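Local coordinates for hydrolase (Thermus thermophilus, PDB 1UFO), which is of unconfirmed function but adopts the alpha/beta hydrolase fold and probably acts as a serine hydrolase, at residues A[133-145]-A[183-197]. Sequence-based numbering, arbitrary orientation.
Sequences LAFIGSGFPMKLP and DHIVPLARMEKTLEA
Ser138, Phe140 and Lys143 meet Arg190, Lys193 and Thr194 in a mixed polar and apolar loop-on-helix contact, in which the loop after strand 132-135 lies along helix 188-198 in the alpha/beta hydrolase fold. That helix follows the loop carrying Asp183, which with Ser113 and His217 is arranged like a Ser-His-Asp triad; Asp183 OD1 is hydrogen-bonded to His217 ND1, and OD2 receives Val186 N in an Asx motif. From the same loop, Val186 CG1 packs against Gly137 O at 3.8 Å. Further along, Gly139 N donates to Thr194 OG1 over 2.9 Å in a nearly straight bond (164°). The same hydroxyl in turn donates to Arg190 O, one turn earlier in the helix, which Thr194 N reaches from the other face of the carbonyl plane. Ser138 OG receives Phe140 N, forming an ST turn, and shares water 1 with Phe140 O and Arg190 NE. Bends at chi2 and chi3 (-57° and -89°) turn the Arg190 chain so that NH1 reaches Pro141 O at 2.9 Å, the oxygen lying in the guanidinium plane. Over one face of this group lies Lys143 CG, 3.8 Å above its centre, while Lys143 NZ bends toward Pro187 CG, 3.3 Å away. A leucine in place of Arg190 would probably leave Pro141 O and water 1 without their donor and the Lys143 chain without its flat support. The Phe140 ring has Thr194 at its edge and Ala197 CB 4.0 Å from CZ. Lys193, extended until a bend at chi4, crosses one face of the ring, its CE 3.4 Å from the centroid and NZ in cation-pi contact.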
loop_
_atom_site.group_PDB
_atom_site.type_symbol
_atom_site.label_atom_id
_atom_site.label_comp_id
_atom_site.label_asym_id
_atom_site.label_seq_id
_atom_site.Cartn_x
_atom_site.Cartn_y
_atom_site.Cartn_z
ATOM N N LEU A 133 -9.291 -4.532 -6.441
ATOM C CA LEU A 133 -9.080 -3.726 -5.222
ATOM C C LEU A 133 -10.263 -4.041 -4.306
ATOM O O LEU A 133 -11.420 -3.914 -4.676
ATOM C CB LEU A 133 -9.110 -2.204 -5.519
ATOM C CG LEU A 133 -8.103 -1.775 -6.599
ATOM C CD1 LEU A 133 -8.263 -0.243 -6.770
ATOM C CD2 LEU A 133 -6.651 -2.023 -6.123
ATOM N N ALA A 134 -9.967 -4.486 -3.073
ATOM C CA ALA A 134 -11.004 -4.789 -2.099
ATOM C C ALA A 134 -10.810 -3.771 -0.971
ATOM O O ALA A 134 -9.912 -3.882 -0.123
ATOM C CB ALA A 134 -10.799 -6.262 -1.569
ATOM N N PHE A 135 -11.692 -2.747 -0.992
ATOM C CA PHE A 135 -11.605 -1.701 -0.011
ATOM C C PHE A 135 -12.528 -2.000 1.176
ATOM O O PHE A 135 -13.638 -2.452 0.982
ATOM C CB PHE A 135 -12.117 -0.394 -0.588
ATOM C CG PHE A 135 -11.263 0.195 -1.649
ATOM C CD1 PHE A 135 -11.542 -0.037 -3.015
ATOM C CD2 PHE A 135 -10.201 1.083 -1.319
ATOM C CE1 PHE A 135 -10.804 0.593 -4.009
ATOM C CE2 PHE A 135 -9.467 1.711 -2.303
ATOM C CZ PHE A 135 -9.755 1.480 -3.677
ATOM N N ILE A 136 -12.001 -1.766 2.377
ATOM C CA ILE A 136 -12.760 -1.880 3.641
ATOM C C ILE A 136 -13.700 -3.087 3.727
ATOM O O ILE A 136 -14.850 -2.995 4.135
ATOM C CB ILE A 136 -13.516 -0.507 3.945
ATOM C CG1 ILE A 136 -14.673 -0.242 2.945
ATOM C CG2 ILE A 136 -12.439 0.639 3.934
ATOM C CD1 ILE A 136 -15.375 1.159 3.361
ATOM N N GLY A 137 -13.139 -4.236 3.391
ATOM C CA GLY A 137 -13.944 -5.436 3.321
ATOM C C GLY A 137 -13.242 -6.722 3.659
ATOM O O GLY A 137 -12.144 -6.724 4.219
ATOM N N SER A 138 -13.882 -7.815 3.246
ATOM C CA SER A 138 -13.426 -9.146 3.613
ATOM C C SER A 138 -13.993 -10.201 2.681
ATOM O O SER A 138 -15.013 -9.947 1.983
ATOM C CB SER A 138 -13.917 -9.390 5.045
ATOM O OG SER A 138 -13.748 -10.754 5.444
ATOM N N GLY A 139 -13.297 -11.333 2.633
ATOM C CA GLY A 139 -13.688 -12.496 1.841
ATOM C C GLY A 139 -14.566 -13.504 2.604
ATOM O O GLY A 139 -14.875 -14.563 2.077
ATOM N N PHE A 140 -14.903 -13.170 3.833
ATOM C CA PHE A 140 -15.797 -13.938 4.632
ATOM C C PHE A 140 -16.994 -13.083 4.928
ATOM O O PHE A 140 -16.884 -11.869 5.095
ATOM C CB PHE A 140 -15.191 -14.318 5.994
ATOM C CG PHE A 140 -14.097 -15.346 5.904
ATOM C CD1 PHE A 140 -12.764 -15.001 5.594
ATOM C CD2 PHE A 140 -14.413 -16.681 6.091
ATOM C CE1 PHE A 140 -11.783 -16.019 5.466
ATOM C CE2 PHE A 140 -13.452 -17.681 5.972
ATOM C CZ PHE A 140 -12.145 -17.376 5.660
ATOM N N PRO A 141 -18.186 -13.720 5.046
ATOM C CA PRO A 141 -19.396 -12.967 5.378
ATOM C C PRO A 141 -19.307 -12.568 6.845
ATOM O O PRO A 141 -18.520 -13.130 7.592
ATOM C CB PRO A 141 -20.538 -13.941 5.130
ATOM C CG PRO A 141 -19.903 -15.276 5.471
ATOM C CD PRO A 141 -18.459 -15.158 4.865
HETATM N N MSE A 142 -20.028 -11.520 7.179
HETATM C CA MSE A 142 -19.974 -11.039 8.547
HETATM C C MSE A 142 -20.302 -12.077 9.571
HETATM O O MSE A 142 -21.021 -13.044 9.362
HETATM C CB MSE A 142 -20.922 -9.838 8.718
HETATM C CG MSE A 142 -22.420 -10.228 8.656
HETATM SE SE MSE A 142 -23.570 -8.670 8.846
HETATM C CE MSE A 142 -23.795 -8.268 7.046
ATOM N N LYS A 143 -19.749 -11.867 10.750
ATOM C CA LYS A 143 -20.077 -12.756 11.848
ATOM C C LYS A 143 -21.589 -12.674 12.029
ATOM O O LYS A 143 -22.139 -11.589 12.077
ATOM C CB LYS A 143 -19.316 -12.246 13.074
ATOM C CG LYS A 143 -17.939 -11.767 12.608
ATOM C CD LYS A 143 -16.838 -11.733 13.669
ATOM C CE LYS A 143 -15.811 -10.591 13.333
ATOM N NZ LYS A 143 -16.447 -9.279 13.443
ATOM N N LEU A 144 -22.241 -13.827 12.207
ATOM C CA LEU A 144 -23.695 -13.881 12.328
ATOM C C LEU A 144 -24.178 -13.391 13.679
ATOM O O LEU A 144 -23.938 -14.047 14.679
ATOM C CB LEU A 144 -24.181 -15.319 12.084
ATOM C CG LEU A 144 -25.643 -15.337 11.675
ATOM C CD1 LEU A 144 -25.807 -14.837 10.276
ATOM C CD2 LEU A 144 -26.185 -16.804 11.772
ATOM N N PRO A 145 -24.864 -12.248 13.728
ATOM C CA PRO A 145 -25.338 -11.721 15.034
ATOM C C PRO A 145 -26.418 -12.599 15.600
ATOM O O PRO A 145 -27.140 -13.237 14.871
ATOM C CB PRO A 145 -25.900 -10.354 14.702
ATOM C CG PRO A 145 -25.406 -10.056 13.209
ATOM C CD PRO A 145 -25.319 -11.417 12.612
ATOM N N ASP A 183 -11.418 0.139 11.863
ATOM C CA ASP A 183 -12.743 -0.182 11.322
ATOM C C ASP A 183 -13.466 -1.178 12.264
ATOM O O ASP A 183 -12.902 -2.219 12.628
ATOM C CB ASP A 183 -12.495 -0.844 9.918
ATOM C CG ASP A 183 -13.774 -1.159 9.162
ATOM O OD1 ASP A 183 -13.679 -1.307 7.895
ATOM O OD2 ASP A 183 -14.842 -1.266 9.768
ATOM N N HIS A 184 -14.664 -0.826 12.703
ATOM C CA HIS A 184 -15.391 -1.774 13.545
ATOM C C HIS A 184 -16.549 -2.435 12.828
ATOM O O HIS A 184 -17.127 -3.375 13.375
ATOM C CB HIS A 184 -15.872 -1.079 14.824
ATOM C CG HIS A 184 -14.764 -0.426 15.586
ATOM N ND1 HIS A 184 -13.638 -1.116 15.994
ATOM C CD2 HIS A 184 -14.595 0.858 16.009
ATOM C CE1 HIS A 184 -12.833 -0.292 16.648
ATOM N NE2 HIS A 184 -13.387 0.914 16.672
ATOM N N ILE A 185 -16.883 -1.989 11.631
ATOM C CA ILE A 185 -17.947 -2.637 10.845
ATOM C C ILE A 185 -17.342 -3.942 10.225
ATOM O O ILE A 185 -17.951 -5.034 10.238
ATOM C CB ILE A 185 -18.442 -1.671 9.801
ATOM C CG1 ILE A 185 -19.133 -0.468 10.492
ATOM C CG2 ILE A 185 -19.352 -2.401 8.888
ATOM C CD1 ILE A 185 -19.513 0.715 9.641
ATOM N N VAL A 186 -16.134 -3.814 9.656
ATOM C CA VAL A 186 -15.358 -4.965 9.188
ATOM C C VAL A 186 -14.046 -4.889 9.958
ATOM O O VAL A 186 -13.122 -4.160 9.586
ATOM C CB VAL A 186 -15.078 -4.944 7.721
ATOM C CG1 VAL A 186 -14.217 -6.181 7.325
ATOM C CG2 VAL A 186 -16.439 -4.938 6.958
ATOM N N PRO A 187 -13.950 -5.630 11.087
ATOM C CA PRO A 187 -12.723 -5.590 11.907
ATOM C C PRO A 187 -11.510 -5.950 11.080
ATOM O O PRO A 187 -11.574 -6.824 10.216
ATOM C CB PRO A 187 -12.964 -6.704 12.946
ATOM C CG PRO A 187 -14.505 -6.648 13.124
ATOM C CD PRO A 187 -14.959 -6.555 11.684
ATOM N N LEU A 188 -10.398 -5.266 11.354
ATOM C CA LEU A 188 -9.139 -5.584 10.700
ATOM C C LEU A 188 -8.832 -7.068 10.687
ATOM O O LEU A 188 -8.350 -7.626 9.666
ATOM C CB LEU A 188 -7.985 -4.811 11.358
ATOM C CG LEU A 188 -6.592 -5.022 10.738
ATOM C CD1 LEU A 188 -6.587 -4.320 9.398
ATOM C CD2 LEU A 188 -5.492 -4.431 11.633
ATOM N N ALA A 189 -9.198 -7.769 11.768
ATOM C CA ALA A 189 -8.896 -9.184 11.807
ATOM C C ALA A 189 -9.628 -10.012 10.730
ATOM O O ALA A 189 -9.096 -11.044 10.338
ATOM C CB ALA A 189 -9.237 -9.732 13.224
ATOM N N ARG A 190 -10.795 -9.556 10.290
ATOM C CA ARG A 190 -11.537 -10.298 9.218
ATOM C C ARG A 190 -10.752 -10.174 7.899
ATOM O O ARG A 190 -10.740 -11.091 7.055
ATOM C CB ARG A 190 -12.958 -9.733 9.013
ATOM C CG ARG A 190 -13.798 -9.929 10.302
ATOM C CD ARG A 190 -13.848 -11.362 10.695
ATOM N NE ARG A 190 -14.956 -11.969 10.035
ATOM C CZ ARG A 190 -15.357 -13.200 10.235
ATOM N NH1 ARG A 190 -16.381 -13.624 9.529
ATOM N NH2 ARG A 190 -14.788 -13.969 11.152
HETATM N N MSE A 191 -10.181 -8.999 7.632
HETATM C CA MSE A 191 -9.385 -8.827 6.442
HETATM C C MSE A 191 -8.135 -9.677 6.556
HETATM O O MSE A 191 -7.743 -10.346 5.645
HETATM C CB MSE A 191 -9.008 -7.354 6.281
HETATM C CG MSE A 191 -8.140 -7.090 4.992
HETATM SE SE MSE A 191 -6.241 -7.395 5.241
HETATM C CE MSE A 191 -6.084 -5.654 5.744
ATOM N N GLU A 192 -7.539 -9.732 7.753
ATOM C CA GLU A 192 -6.317 -10.547 7.881
ATOM C C GLU A 192 -6.652 -12.088 7.694
ATOM O O GLU A 192 -5.862 -12.824 7.067
ATOM C CB GLU A 192 -5.719 -10.264 9.290
ATOM C CG GLU A 192 -5.045 -8.883 9.323
ATOM C CD GLU A 192 -4.645 -8.362 10.768
ATOM O OE1 GLU A 192 -5.379 -8.595 11.796
ATOM O OE2 GLU A 192 -3.609 -7.671 10.898
ATOM N N LYS A 193 -7.814 -12.480 8.205
ATOM C CA LYS A 193 -8.282 -13.877 8.102
ATOM C C LYS A 193 -8.505 -14.180 6.621
ATOM O O LYS A 193 -8.240 -15.296 6.141
ATOM C CB LYS A 193 -9.584 -14.034 8.836
ATOM C CG LYS A 193 -10.229 -15.404 8.837
ATOM C CD LYS A 193 -11.567 -15.178 9.465
ATOM C CE LYS A 193 -12.582 -16.185 9.114
ATOM N NZ LYS A 193 -12.277 -17.412 9.896
ATOM N N THR A 194 -8.975 -13.158 5.889
ATOM C CA THR A 194 -9.144 -13.403 4.439
ATOM C C THR A 194 -7.799 -13.714 3.748
ATOM O O THR A 194 -7.623 -14.677 2.975
ATOM C CB THR A 194 -9.765 -12.129 3.802
ATOM O OG1 THR A 194 -11.061 -11.957 4.333
ATOM C CG2 THR A 194 -9.900 -12.236 2.276
ATOM N N LEU A 195 -6.800 -12.865 4.012
ATOM C CA LEU A 195 -5.522 -13.036 3.393
ATOM C C LEU A 195 -4.829 -14.313 3.833
ATOM O O LEU A 195 -4.193 -14.911 3.064
ATOM C CB LEU A 195 -4.636 -11.823 3.665
ATOM C CG LEU A 195 -4.586 -10.785 2.520
ATOM C CD1 LEU A 195 -5.875 -10.315 2.016
ATOM C CD2 LEU A 195 -3.845 -9.646 3.074
ATOM N N GLU A 196 -4.987 -14.693 5.081
ATOM C CA GLU A 196 -4.345 -15.895 5.557
ATOM C C GLU A 196 -4.992 -17.126 4.917
ATOM O O GLU A 196 -4.288 -18.105 4.588
ATOM C CB GLU A 196 -4.441 -15.971 7.083
ATOM C CG GLU A 196 -3.694 -17.279 7.574
ATOM C CD GLU A 196 -2.255 -17.422 6.963
ATOM O OE1 GLU A 196 -1.461 -16.463 7.085
ATOM O OE2 GLU A 196 -1.918 -18.477 6.333
ATOM N N ALA A 197 -6.308 -17.071 4.641
ATOM C CA ALA A 197 -6.964 -18.201 4.020
ATOM C C ALA A 197 -6.501 -18.329 2.590
ATOM O O ALA A 197 -6.383 -19.442 2.028
ATOM C CB ALA A 197 -8.502 -18.081 4.081
HETATM O O HOH W 1 -15.718 -10.983 7.493
#